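Local structure of formate dehydrogenase (Staphylococcus aureus, 6TTB) at residues V237-A247 / R264-A275; P97-E106 / H123-I134. The protein catalyses the NAD-dependent oxidation of formate, which in this family yields carbon dioxide and NADH. One frame throughout, in Å; residues are numbered along the deposited sequence.

Interaction 1 of 2, residues V237-A247 / R264-A275; sequences VSSSDAITIHA and RMKKHSYLVNTA. With NAD (nicotinamide-adenine-dinucleotide), chain C.
V272 N donates to I243 O over 2.7 Å, almost straight down the C=O direction, and this bond sits midway along two parallel strands, 242-245 and 269-273. I243 N to Y270 O and I245 N to V272 O continue the pairing on either side of it, while D241 O receives Y270 N at the start, so I243, Y270 and V272 each bond through both N and O.

A242, T244, Y270 and V272 share one face of the sheet, which helix 144-160 covers. T244 and V272 lie side by side there, OG1 of T244 being 3.6 Å from CG1 of V272. With OG1 anti to its own backbone N (chi1 180°), T244 also meets H246 NE2 in a 2.7 Å hydrogen bond whose donor is not settled. On the other face the CD1 of I243 meets the CE of M265 tip to tip, and the CD1 of I245 rests 4.2 Å from CD1 of L271. Further along, CG2 of I245 packs on the CB of A275. At the far end D241 OD1 and K266 NZ make a long salt bridge of 3.7 Å, while D241 OD2 is taken by T190 N.

Beyond the strands both segments run on to NAD. N273 OD1 accepts from A275 N in an Asx turn, shaping the backbone where T274 O takes the carboxamide N7N of NAD at 3.3 Å. A247 O takes a weak bond from O3D of NAD. One water lies 2.9 Å from H246 ND1 and donates to the ribose O4D of NAD, with a weak bond to T274 O. With NE2 on T244 and ND1 on the water, the H246 ring is tethered at both nitrogens. Two backbone carbonyls and a water thus carry much of the polar contact here, consistent with holding the nicotinamide half of the cofactor in a set orientation.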
loop_
_atom_site.group_PDB
_atom_site.type_symbol
_atom_site.label_atom_id
_atom_site.label_comp_id
_atom_site.label_asym_id
_atom_site.label_seq_id
_atom_site.Cartn_x
_atom_site.Cartn_y
_atom_site.Cartn_z
ATOM N N VAL A 237 -14.249 -9.929 -14.022
ATOM C CA VAL A 237 -12.969 -9.975 -14.715
ATOM C C VAL A 237 -12.866 -8.789 -15.638
ATOM O O VAL A 237 -11.782 -8.211 -15.779
ATOM C CB VAL A 237 -12.793 -11.266 -15.528
ATOM C CG1 VAL A 237 -11.729 -11.139 -16.605
ATOM C CG2 VAL A 237 -12.571 -12.444 -14.651
ATOM N N SER A 238 -13.961 -8.459 -16.306
ATOM C CA SER A 238 -13.812 -7.500 -17.407
ATOM C C SER A 238 -14.067 -6.068 -16.972
ATOM O O SER A 238 -13.572 -5.172 -17.618
ATOM C CB SER A 238 -14.622 -7.856 -18.610
ATOM O OG SER A 238 -15.934 -8.137 -18.229
ATOM N N SER A 239 -14.797 -5.858 -15.867
ATOM C CA SER A 239 -15.197 -4.494 -15.503
ATOM C C SER A 239 -14.327 -3.919 -14.372
ATOM O O SER A 239 -14.351 -2.686 -14.160
ATOM C CB SER A 239 -16.679 -4.366 -15.187
ATOM O OG SER A 239 -17.055 -5.253 -14.106
ATOM N N SER A 240 -13.573 -4.794 -13.653
ATOM C CA SER A 240 -12.844 -4.346 -12.458
ATOM C C SER A 240 -11.613 -3.550 -12.837
ATOM O O SER A 240 -10.888 -3.952 -13.751
ATOM C CB SER A 240 -12.475 -5.479 -11.525
ATOM O OG SER A 240 -13.646 -6.194 -11.085
ATOM N N ASP A 241 -11.404 -2.408 -12.127
ATOM C CA ASP A 241 -10.166 -1.660 -12.243
ATOM C C ASP A 241 -9.037 -2.461 -11.642
ATOM O O ASP A 241 -7.973 -2.581 -12.230
ATOM C CB ASP A 241 -10.276 -0.272 -11.633
ATOM C CG ASP A 241 -11.161 0.630 -12.482
ATOM O OD1 ASP A 241 -10.797 0.865 -13.628
ATOM O OD2 ASP A 241 -12.279 1.006 -12.005
ATOM N N ALA A 242 -9.277 -3.076 -10.490
ATOM C CA ALA A 242 -8.348 -4.109 -10.044
ATOM C C ALA A 242 -9.113 -5.144 -9.285
ATOM O O ALA A 242 -10.228 -4.873 -8.865
ATOM C CB ALA A 242 -7.290 -3.538 -9.176
ATOM N N ILE A 243 -8.489 -6.302 -9.068
ATOM C CA ILE A 243 -9.161 -7.434 -8.468
ATOM C C ILE A 243 -8.312 -7.975 -7.336
ATOM O O ILE A 243 -7.080 -8.148 -7.461
ATOM C CB ILE A 243 -9.375 -8.526 -9.530
ATOM C CG1 ILE A 243 -10.447 -8.129 -10.553
ATOM C CG2 ILE A 243 -9.718 -9.847 -8.885
ATOM C CD1 ILE A 243 -10.438 -8.939 -11.846
ATOM N N THR A 244 -8.974 -8.321 -6.245
ATOM C CA THR A 244 -8.297 -8.970 -5.151
ATOM C C THR A 244 -8.982 -10.298 -4.921
ATOM O O THR A 244 -10.222 -10.373 -4.979
ATOM C CB THR A 244 -8.217 -8.036 -3.919
ATOM O OG1 THR A 244 -7.558 -8.665 -2.831
ATOM C CG2 THR A 244 -9.538 -7.546 -3.396
ATOM N N ILE A 245 -8.171 -11.316 -4.613
ATOM C CA ILE A 245 -8.593 -12.717 -4.550
ATOM C C ILE A 245 -8.737 -13.124 -3.104
ATOM O O ILE A 245 -7.782 -13.001 -2.322
ATOM C CB ILE A 245 -7.519 -13.593 -5.195
ATOM C CG1 ILE A 245 -7.081 -13.041 -6.556
ATOM C CG2 ILE A 245 -7.908 -15.042 -5.199
ATOM C CD1 ILE A 245 -7.702 -13.627 -7.762
ATOM N N HIS A 246 -9.888 -13.666 -2.769
ATOM C CA HIS A 246 -10.120 -14.160 -1.410
ATOM C C HIS A 246 -10.847 -15.474 -1.473
ATOM O O HIS A 246 -11.774 -15.697 -0.706
ATOM C CB HIS A 246 -10.819 -13.093 -0.500
ATOM C CG HIS A 246 -10.016 -11.834 -0.461
ATOM N ND1 HIS A 246 -8.809 -11.777 0.212
ATOM C CD2 HIS A 246 -10.064 -10.720 -1.264
ATOM C CE1 HIS A 246 -8.261 -10.604 -0.008
ATOM N NE2 HIS A 246 -9.015 -9.939 -0.933
ATOM N N ALA A 247 -10.444 -16.298 -2.443
ATOM C CA ALA A 247 -11.076 -17.577 -2.716
ATOM C C ALA A 247 -10.136 -18.698 -2.265
ATOM O O ALA A 247 -8.909 -18.542 -2.301
ATOM C CB ALA A 247 -11.362 -17.670 -4.197
ATOM N N ARG A 264 -8.565 -11.395 -20.255
ATOM C CA ARG A 264 -9.963 -10.916 -20.343
ATOM C C ARG A 264 -10.172 -9.768 -19.368
ATOM O O ARG A 264 -11.224 -9.124 -19.345
ATOM C CB ARG A 264 -10.945 -12.054 -19.957
ATOM C CG ARG A 264 -10.797 -13.320 -20.805
ATOM C CD ARG A 264 -12.091 -14.004 -21.162
ATOM N NE ARG A 264 -12.218 -15.191 -20.341
ATOM C CZ ARG A 264 -12.875 -15.233 -19.173
ATOM N NH1 ARG A 264 -13.488 -14.145 -18.715
ATOM N NH2 ARG A 264 -12.952 -16.366 -18.487
ATOM N N MET A 265 -9.207 -9.620 -18.473
ATOM C CA MET A 265 -9.147 -8.570 -17.481
ATOM C C MET A 265 -8.867 -7.254 -18.209
ATOM O O MET A 265 -8.289 -7.275 -19.294
ATOM C CB MET A 265 -7.995 -8.887 -16.529
ATOM C CG MET A 265 -8.371 -9.859 -15.463
ATOM S SD MET A 265 -7.231 -9.773 -13.980
ATOM C CE MET A 265 -7.566 -8.068 -13.469
ATOM N N LYS A 266 -9.350 -6.135 -17.652
ATOM C CA LYS A 266 -9.199 -4.832 -18.302
ATOM C C LYS A 266 -7.719 -4.583 -18.641
ATOM O O LYS A 266 -6.849 -5.021 -17.874
ATOM C CB LYS A 266 -9.597 -3.766 -17.289
ATOM C CG LYS A 266 -11.052 -3.364 -17.281
ATOM C CD LYS A 266 -11.184 -1.874 -17.291
ATOM C CE LYS A 266 -11.790 -1.315 -16.033
ATOM N NZ LYS A 266 -12.875 -0.389 -16.437
ATOM N N LYS A 267 -7.417 -3.867 -19.764
ATOM C CA LYS A 267 -6.022 -3.462 -19.991
ATOM C C LYS A 267 -5.648 -2.518 -18.874
ATOM O O LYS A 267 -6.533 -1.887 -18.325
ATOM C CB LYS A 267 -5.686 -2.931 -21.395
ATOM N N HIS A 268 -4.414 -2.642 -18.372
ATOM C CA HIS A 268 -3.910 -1.677 -17.416
ATOM C C HIS A 268 -4.554 -1.871 -16.054
ATOM O O HIS A 268 -4.658 -0.926 -15.289
ATOM C CB HIS A 268 -4.243 -0.295 -17.940
ATOM C CG HIS A 268 -3.501 0.005 -19.174
ATOM N ND1 HIS A 268 -3.183 1.301 -19.557
ATOM C CD2 HIS A 268 -2.922 -0.814 -20.072
ATOM C CE1 HIS A 268 -2.481 1.266 -20.669
ATOM N NE2 HIS A 268 -2.323 -0.028 -21.015
ATOM N N SER A 269 -5.059 -3.068 -15.772
ATOM C CA SER A 269 -5.681 -3.264 -14.464
ATOM C C SER A 269 -4.637 -3.777 -13.485
ATOM O O SER A 269 -3.454 -3.904 -13.842
ATOM C CB SER A 269 -6.862 -4.155 -14.553
ATOM O OG SER A 269 -6.571 -5.238 -15.383
ATOM N N TYR A 270 -5.069 -4.062 -12.246
ATOM C CA TYR A 270 -4.142 -4.579 -11.237
ATOM C C TYR A 270 -4.753 -5.818 -10.586
ATOM O O TYR A 270 -5.968 -5.923 -10.475
ATOM C CB TYR A 270 -3.891 -3.550 -10.120
ATOM C CG TYR A 270 -3.393 -2.215 -10.569
ATOM C CD1 TYR A 270 -4.240 -1.267 -11.161
ATOM C CD2 TYR A 270 -2.070 -1.867 -10.364
ATOM C CE1 TYR A 270 -3.776 -0.018 -11.547
ATOM C CE2 TYR A 270 -1.595 -0.616 -10.736
ATOM C CZ TYR A 270 -2.446 0.305 -11.343
ATOM O OH TYR A 270 -1.914 1.515 -11.717
ATOM N N LEU A 271 -3.876 -6.652 -9.992
ATOM C CA LEU A 271 -4.289 -7.921 -9.449
ATOM C C LEU A 271 -3.599 -8.104 -8.135
ATOM O O LEU A 271 -2.362 -7.981 -8.077
ATOM C CB LEU A 271 -3.865 -9.068 -10.407
ATOM C CG LEU A 271 -4.372 -10.479 -10.047
ATOM C CD1 LEU A 271 -5.888 -10.529 -9.870
ATOM C CD2 LEU A 271 -3.953 -11.454 -11.043
ATOM N N VAL A 272 -4.399 -8.515 -7.126
ATOM C CA VAL A 272 -3.859 -8.728 -5.806
ATOM C C VAL A 272 -4.355 -10.062 -5.339
ATOM O O VAL A 272 -5.535 -10.362 -5.422
ATOM C CB VAL A 272 -4.220 -7.622 -4.807
ATOM C CG1 VAL A 272 -4.049 -8.067 -3.364
ATOM C CG2 VAL A 272 -3.357 -6.438 -5.034
ATOM N N ASN A 273 -3.409 -10.861 -4.883
ATOM C CA ASN A 273 -3.703 -12.203 -4.509
ATOM C C ASN A 273 -2.901 -12.527 -3.262
ATOM O O ASN A 273 -1.709 -12.787 -3.339
ATOM C CB ASN A 273 -3.418 -13.155 -5.631
ATOM C CG ASN A 273 -3.475 -14.587 -5.161
ATOM O OD1 ASN A 273 -4.125 -14.877 -4.133
ATOM N ND2 ASN A 273 -2.821 -15.502 -5.917
ATOM N N THR A 274 -3.593 -12.472 -2.134
ATOM C CA THR A 274 -3.105 -12.936 -0.890
ATOM C C THR A 274 -3.911 -14.178 -0.432
ATOM O O THR A 274 -4.088 -14.400 0.804
ATOM C CB THR A 274 -3.472 -11.877 0.118
ATOM O OG1 THR A 274 -4.885 -11.614 -0.083
ATOM C CG2 THR A 274 -2.602 -10.656 -0.033
ATOM N N ALA A 275 -4.507 -14.916 -1.404
ATOM C CA ALA A 275 -5.240 -16.136 -1.082
ATOM C C ALA A 275 -4.303 -17.335 -1.254
ATOM O O ALA A 275 -3.657 -17.720 -0.286
ATOM C CB ALA A 275 -6.536 -16.240 -1.823
HETATM P PA NAD C . -13.842 -18.029 3.291
HETATM O O1A NAD C . -14.274 -19.454 3.216
HETATM O O2A NAD C . -14.462 -17.058 4.278
HETATM O O5B NAD C . -13.805 -17.380 1.817
HETATM C C5B NAD C . -13.881 -18.195 0.629
HETATM C C4B NAD C . -15.169 -17.863 -0.082
HETATM O O4B NAD C . -14.921 -17.980 -1.495
HETATM C C3B NAD C . -16.370 -18.781 0.252
HETATM O O3B NAD C . -17.399 -18.197 1.050
HETATM C C2B NAD C . -16.913 -19.247 -1.104
HETATM O O2B NAD C . -18.291 -18.985 -1.273
HETATM C C1B NAD C . -16.032 -18.541 -2.145
HETATM N N9A NAD C . -15.594 -19.434 -3.224
HETATM C C8A NAD C . -15.678 -20.821 -3.238
HETATM N N7A NAD C . -15.366 -21.351 -4.398
HETATM C C5A NAD C . -15.156 -20.258 -5.238
HETATM C C6A NAD C . -14.851 -20.142 -6.625
HETATM N N6A NAD C . -14.771 -21.159 -7.464
HETATM N N1A NAD C . -14.793 -18.890 -7.147
HETATM C C2A NAD C . -14.924 -17.844 -6.315
HETATM N N3A NAD C . -15.167 -17.830 -5.001
HETATM C C4A NAD C . -15.283 -19.070 -4.514
HETATM O O3 NAD C . -12.308 -18.031 3.560
HETATM P PN NAD C . -11.518 -16.754 3.985
HETATM O O1N NAD C . -11.343 -16.850 5.478
HETATM O O2N NAD C . -12.184 -15.538 3.407
HETATM O O5D NAD C . -10.112 -17.028 3.229
HETATM C C5D NAD C . -9.895 -16.462 1.900
HETATM C C4D NAD C . -8.691 -17.129 1.333
HETATM O O4D NAD C . -7.522 -16.435 1.833
HETATM C C3D NAD C . -8.575 -18.611 1.761
HETATM O O3D NAD C . -8.765 -19.511 0.680
HETATM C C2D NAD C . -7.201 -18.714 2.429
HETATM O O2D NAD C . -6.362 -19.763 1.963
HETATM C C1D NAD C . -6.530 -17.376 2.178
HETATM N N1N NAD C . -5.845 -16.943 3.406
HETATM C C2N NAD C . -4.453 -16.625 3.358
HETATM C C3N NAD C . -3.772 -16.204 4.523
HETATM C C7N NAD C . -2.378 -15.583 4.423
HETATM O O7N NAD C . -1.630 -15.653 5.397
HETATM N N7N NAD C . -2.019 -14.954 3.287
HETATM C C4N NAD C . -4.459 -16.341 5.785
HETATM C C5N NAD C . -5.826 -16.691 5.815
HETATM C C6N NAD C . -6.491 -17.017 4.616
HETATM O O HOH W 1 -7.005 -13.871 1.072
#

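Interaction 2 of 2, residues P97-E106 / H123-I134; sequences PAYMTRERIE and HVDLAAASEHNI
M100 and V124 form a single backbone bridge, with M100 N giving to H123 O at 2.9 Å and M100 O taking D125 N at 2.8 Å, and from there two helices, 102-106 and 126-131, run on nearly parallel, their axes 9.4 Å apart at a crossing angle of -20°.

Before the bridge, CB of P97 packs on the CB of H123, and the H123 ring meets A98 O at its edge, through CD2. The ring of Y99 leans across the backbone of H123, its hydroxyl bonded to Q305 O.

Between the helices R102 and E131 carry the charge. The guanidinium grips end-on: NH2 reaches E131 OE2 over 2.8 Å and NH1 reaches the same oxygen over 3.1 Å, both from one face of the carboxylate. The two planes stand 55° apart. A bend at chi3 (-86°) turns the flat group over the methyl of A128, whose CB lies 3.7 Å from CZ of R102. E106 OE2 joins at the edge, 3.6 Å from R102 NH2, making a three-residue salt-bridge network in which two carboxylates would share in balancing the arginine's charge.

I105 is the apolar wedge. Its CD1 slips in against A128 and A129, while CG2 touches CD1 of I134 and stands over the face of the H132 ring, 3.7 Å from the ring centroid, in a CH-pi contact. H132 ND1 donates to A128 O, near the ring plane, which restrains the ring's rotation.

Each helix opens with a side-chain cap, T101 OG1 to R104 N and D125 OD1 to A128 N, and the second closes in a Schellman motif at N133. Short parallel helices following successive strands, 89-92 and 113-116, belong to the alternating beta-alpha layout of a parallel-sheet domain, as in the catalytic domain of D-2-hydroxyacid dehydrogenases.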
loop_
_atom_site.group_PDB
_atom_site.type_symbol
_atom_site.label_atom_id
_atom_site.label_comp_id
_atom_site.label_asym_id
_atom_site.label_seq_id
_atom_site.Cartn_x
_atom_site.Cartn_y
_atom_site.Cartn_z
ATOM N N PRO A 97 6.134 -24.729 5.194
ATOM C CA PRO A 97 5.386 -25.951 5.452
ATOM C C PRO A 97 6.240 -27.197 5.419
ATOM O O PRO A 97 7.232 -27.299 4.680
ATOM C CB PRO A 97 4.311 -25.986 4.356
ATOM C CG PRO A 97 4.968 -25.209 3.198
ATOM C CD PRO A 97 6.076 -24.338 3.798
ATOM N N ALA A 98 5.906 -28.083 6.308
ATOM C CA ALA A 98 6.348 -29.450 6.218
ATOM C C ALA A 98 5.369 -30.200 5.323
ATOM O O ALA A 98 4.212 -30.421 5.723
ATOM C CB ALA A 98 6.390 -30.032 7.603
ATOM N N TYR A 99 5.822 -30.514 4.086
ATOM C CA TYR A 99 4.981 -31.188 3.109
ATOM C C TYR A 99 4.686 -32.615 3.554
ATOM O O TYR A 99 5.598 -33.392 3.843
ATOM C CB TYR A 99 5.588 -31.123 1.720
ATOM C CG TYR A 99 5.377 -29.788 1.046
ATOM C CD1 TYR A 99 4.119 -29.407 0.533
ATOM C CD2 TYR A 99 6.429 -28.870 0.948
ATOM C CE1 TYR A 99 3.926 -28.149 -0.039
ATOM C CE2 TYR A 99 6.263 -27.631 0.327
ATOM C CZ TYR A 99 5.008 -27.259 -0.154
ATOM O OH TYR A 99 4.869 -26.018 -0.742
ATOM N N MET A 100 3.382 -32.934 3.626
ATOM C CA MET A 100 2.949 -34.283 3.925
ATOM C C MET A 100 2.422 -34.946 2.645
ATOM O O MET A 100 1.227 -34.992 2.401
ATOM C CB MET A 100 1.899 -34.260 5.013
ATOM C CG MET A 100 2.501 -33.888 6.389
ATOM S SD MET A 100 4.091 -34.782 6.877
ATOM C CE MET A 100 3.544 -36.484 6.877
ATOM N N THR A 101 3.360 -35.400 1.806
ATOM C CA THR A 101 3.063 -36.128 0.594
ATOM C C THR A 101 2.539 -37.526 0.958
ATOM O O THR A 101 2.680 -37.998 2.080
ATOM C CB THR A 101 4.323 -36.237 -0.269
ATOM O OG1 THR A 101 5.286 -36.980 0.489
ATOM C CG2 THR A 101 4.910 -34.902 -0.667
ATOM N N ARG A 102 1.902 -38.183 0.001
ATOM C CA ARG A 102 1.567 -39.574 0.187
ATOM C C ARG A 102 2.816 -40.312 0.607
ATOM O O ARG A 102 2.772 -41.099 1.514
ATOM C CB ARG A 102 1.109 -40.162 -1.139
ATOM C CG ARG A 102 0.505 -41.549 -1.033
ATOM C CD ARG A 102 0.004 -41.743 -2.434
ATOM N NE ARG A 102 -1.334 -41.188 -2.599
ATOM C CZ ARG A 102 -2.426 -41.744 -2.081
ATOM N NH1 ARG A 102 -3.636 -41.257 -2.345
ATOM N NH2 ARG A 102 -2.298 -42.838 -1.355
ATOM N N GLU A 103 3.922 -40.072 -0.101
ATOM C CA GLU A 103 5.173 -40.785 0.144
ATOM C C GLU A 103 5.434 -40.744 1.637
ATOM O O GLU A 103 5.450 -41.781 2.283
ATOM C CB GLU A 103 6.336 -40.228 -0.701
ATOM N N ARG A 104 5.436 -39.526 2.212
ATOM C CA ARG A 104 5.769 -39.356 3.624
ATOM C C ARG A 104 4.693 -39.950 4.558
ATOM O O ARG A 104 5.001 -40.386 5.648
ATOM C CB ARG A 104 6.006 -37.885 3.929
ATOM C CG ARG A 104 7.433 -37.530 4.281
ATOM C CD ARG A 104 7.472 -36.070 3.927
ATOM N NE ARG A 104 8.688 -35.407 4.315
ATOM C CZ ARG A 104 9.484 -34.779 3.458
ATOM N NH1 ARG A 104 9.158 -34.771 2.185
ATOM N NH2 ARG A 104 10.626 -34.227 3.868
ATOM N N ILE A 105 3.427 -39.928 4.147
ATOM C CA ILE A 105 2.337 -40.320 5.024
ATOM C C ILE A 105 2.412 -41.816 5.266
ATOM O O ILE A 105 2.238 -42.268 6.403
ATOM C CB ILE A 105 0.980 -39.942 4.409
ATOM C CG1 ILE A 105 0.552 -38.515 4.804
ATOM C CG2 ILE A 105 -0.087 -40.994 4.775
ATOM C CD1 ILE A 105 -0.544 -37.962 3.921
ATOM N N GLU A 106 2.703 -42.550 4.180
ATOM C CA GLU A 106 2.766 -43.996 4.178
ATOM C C GLU A 106 3.838 -44.488 5.122
ATOM O O GLU A 106 3.645 -45.513 5.739
ATOM C CB GLU A 106 2.933 -44.511 2.765
ATOM C CG GLU A 106 1.580 -44.716 2.144
ATOM C CD GLU A 106 1.600 -44.702 0.640
ATOM O OE1 GLU A 106 2.771 -44.693 0.081
ATOM O OE2 GLU A 106 0.432 -44.727 -0.003
ATOM N N HIS A 123 -0.366 -27.988 1.843
ATOM C CA HIS A 123 0.941 -28.647 1.959
ATOM C C HIS A 123 0.751 -30.109 2.354
ATOM O O HIS A 123 1.719 -30.858 2.567
ATOM C CB HIS A 123 1.891 -27.886 2.938
ATOM C CG HIS A 123 1.321 -27.717 4.335
ATOM N ND1 HIS A 123 0.181 -26.920 4.624
ATOM C CD2 HIS A 123 1.643 -28.291 5.513
ATOM C CE1 HIS A 123 -0.167 -27.065 5.910
ATOM N NE2 HIS A 123 0.732 -27.862 6.486
ATOM N N VAL A 124 -0.492 -30.536 2.436
ATOM C CA VAL A 124 -0.768 -31.897 2.908
ATOM C C VAL A 124 -1.605 -32.590 1.861
ATOM O O VAL A 124 -2.624 -32.028 1.451
ATOM C CB VAL A 124 -1.517 -31.914 4.275
ATOM C CG1 VAL A 124 -1.705 -33.333 4.804
ATOM C CG2 VAL A 124 -0.815 -31.045 5.333
ATOM N N ASP A 125 -1.213 -33.835 1.515
ATOM C CA ASP A 125 -1.959 -34.676 0.602
ATOM C C ASP A 125 -3.267 -35.122 1.258
ATOM O O ASP A 125 -3.285 -36.154 1.921
ATOM C CB ASP A 125 -1.169 -35.932 0.293
ATOM C CG ASP A 125 -1.694 -36.640 -0.936
ATOM O OD1 ASP A 125 -2.810 -37.341 -0.847
ATOM O OD2 ASP A 125 -1.030 -36.499 -1.952
ATOM N N LEU A 126 -4.364 -34.357 1.056
ATOM C CA LEU A 126 -5.612 -34.628 1.763
ATOM C C LEU A 126 -6.137 -36.019 1.429
ATOM O O LEU A 126 -6.448 -36.778 2.326
ATOM C CB LEU A 126 -6.626 -33.521 1.466
ATOM C CG LEU A 126 -6.111 -32.122 1.823
ATOM C CD1 LEU A 126 -7.178 -31.078 1.524
ATOM C CD2 LEU A 126 -5.698 -32.061 3.292
ATOM N N ALA A 127 -6.186 -36.342 0.130
ATOM C CA ALA A 127 -6.580 -37.651 -0.362
ATOM C C ALA A 127 -5.938 -38.751 0.500
ATOM O O ALA A 127 -6.677 -39.405 1.210
ATOM C CB ALA A 127 -6.208 -37.767 -1.836
ATOM N N ALA A 128 -4.557 -38.834 0.550
ATOM C CA ALA A 128 -3.843 -39.849 1.363
ATOM C C ALA A 128 -4.124 -39.711 2.857
ATOM O O ALA A 128 -4.397 -40.685 3.517
ATOM C CB ALA A 128 -2.360 -39.856 1.124
ATOM N N ALA A 129 -3.971 -38.515 3.405
ATOM C CA ALA A 129 -4.365 -38.264 4.791
ATOM C C ALA A 129 -5.746 -38.865 5.072
ATOM O O ALA A 129 -5.928 -39.585 6.054
ATOM C CB ALA A 129 -4.294 -36.777 5.138
ATOM N N SER A 130 -6.705 -38.611 4.180
ATOM C CA SER A 130 -8.007 -39.249 4.309
ATOM C C SER A 130 -7.924 -40.794 4.377
ATOM O O SER A 130 -8.558 -41.421 5.229
ATOM C CB SER A 130 -8.920 -38.820 3.286
ATOM O OG SER A 130 -10.195 -39.208 3.717
ATOM N N GLU A 131 -7.173 -41.391 3.455
ATOM C CA GLU A 131 -7.184 -42.826 3.253
ATOM C C GLU A 131 -6.498 -43.543 4.424
ATOM O O GLU A 131 -6.774 -44.703 4.669
ATOM C CB GLU A 131 -6.461 -43.182 1.961
ATOM C CG GLU A 131 -7.056 -42.565 0.703
ATOM C CD GLU A 131 -6.168 -42.809 -0.534
ATOM O OE1 GLU A 131 -6.700 -42.674 -1.715
ATOM O OE2 GLU A 131 -4.930 -43.204 -0.336
ATOM N N HIS A 132 -5.582 -42.846 5.118
ATOM C CA HIS A 132 -4.845 -43.378 6.264
ATOM C C HIS A 132 -5.515 -42.929 7.558
ATOM O O HIS A 132 -5.000 -43.152 8.645
ATOM C CB HIS A 132 -3.388 -42.869 6.212
ATOM C CG HIS A 132 -2.595 -43.554 5.163
ATOM N ND1 HIS A 132 -2.799 -43.317 3.822
ATOM C CD2 HIS A 132 -1.726 -44.589 5.235
ATOM C CE1 HIS A 132 -2.034 -44.118 3.115
ATOM N NE2 HIS A 132 -1.340 -44.892 3.960
ATOM N N ASN A 133 -6.583 -42.156 7.419
ATOM C CA ASN A 133 -7.367 -41.764 8.565
ATOM C C ASN A 133 -6.551 -40.877 9.537
ATOM O O ASN A 133 -6.722 -40.942 10.745
ATOM C CB ASN A 133 -8.166 -42.954 9.104
ATOM C CG ASN A 133 -9.314 -42.491 9.947
ATOM O OD1 ASN A 133 -9.652 -43.128 10.895
ATOM N ND2 ASN A 133 -9.801 -41.295 9.712
ATOM N N ILE A 134 -5.722 -40.011 8.966
ATOM C CA ILE A 134 -5.119 -38.859 9.625
ATOM C C ILE A 134 -6.091 -37.672 9.543
ATOM O O ILE A 134 -6.638 -37.408 8.493
ATOM C CB ILE A 134 -3.835 -38.524 8.855
ATOM C CG1 ILE A 134 -2.732 -39.539 9.058
ATOM C CG2 ILE A 134 -3.342 -37.096 9.078
ATOM C CD1 ILE A 134 -1.871 -39.616 7.841
#

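Interaction 1 pairs two strands of one parallel sheet; interaction 2 joins helices and loops beside the other, on the opposite side of the chain's centre. Their own centres are 33 Å apart, and their nearest atoms remain about 11 Å from touching. Only interaction 1 touches NAD, contributing H246, A247, T274 and A275 to its pocket, whereas in interaction 2 the side chain of H123 is about 10 Å from the cofactor. R198, I199, D218, R276 and H324 supply further hydrogen bonds to NAD. Residues 237-247 and 264-275 thus form part of the cofactor-binding Rossmann-type domain, while 97-106 and 123-134 organise helices of the neighbouring sheet domain.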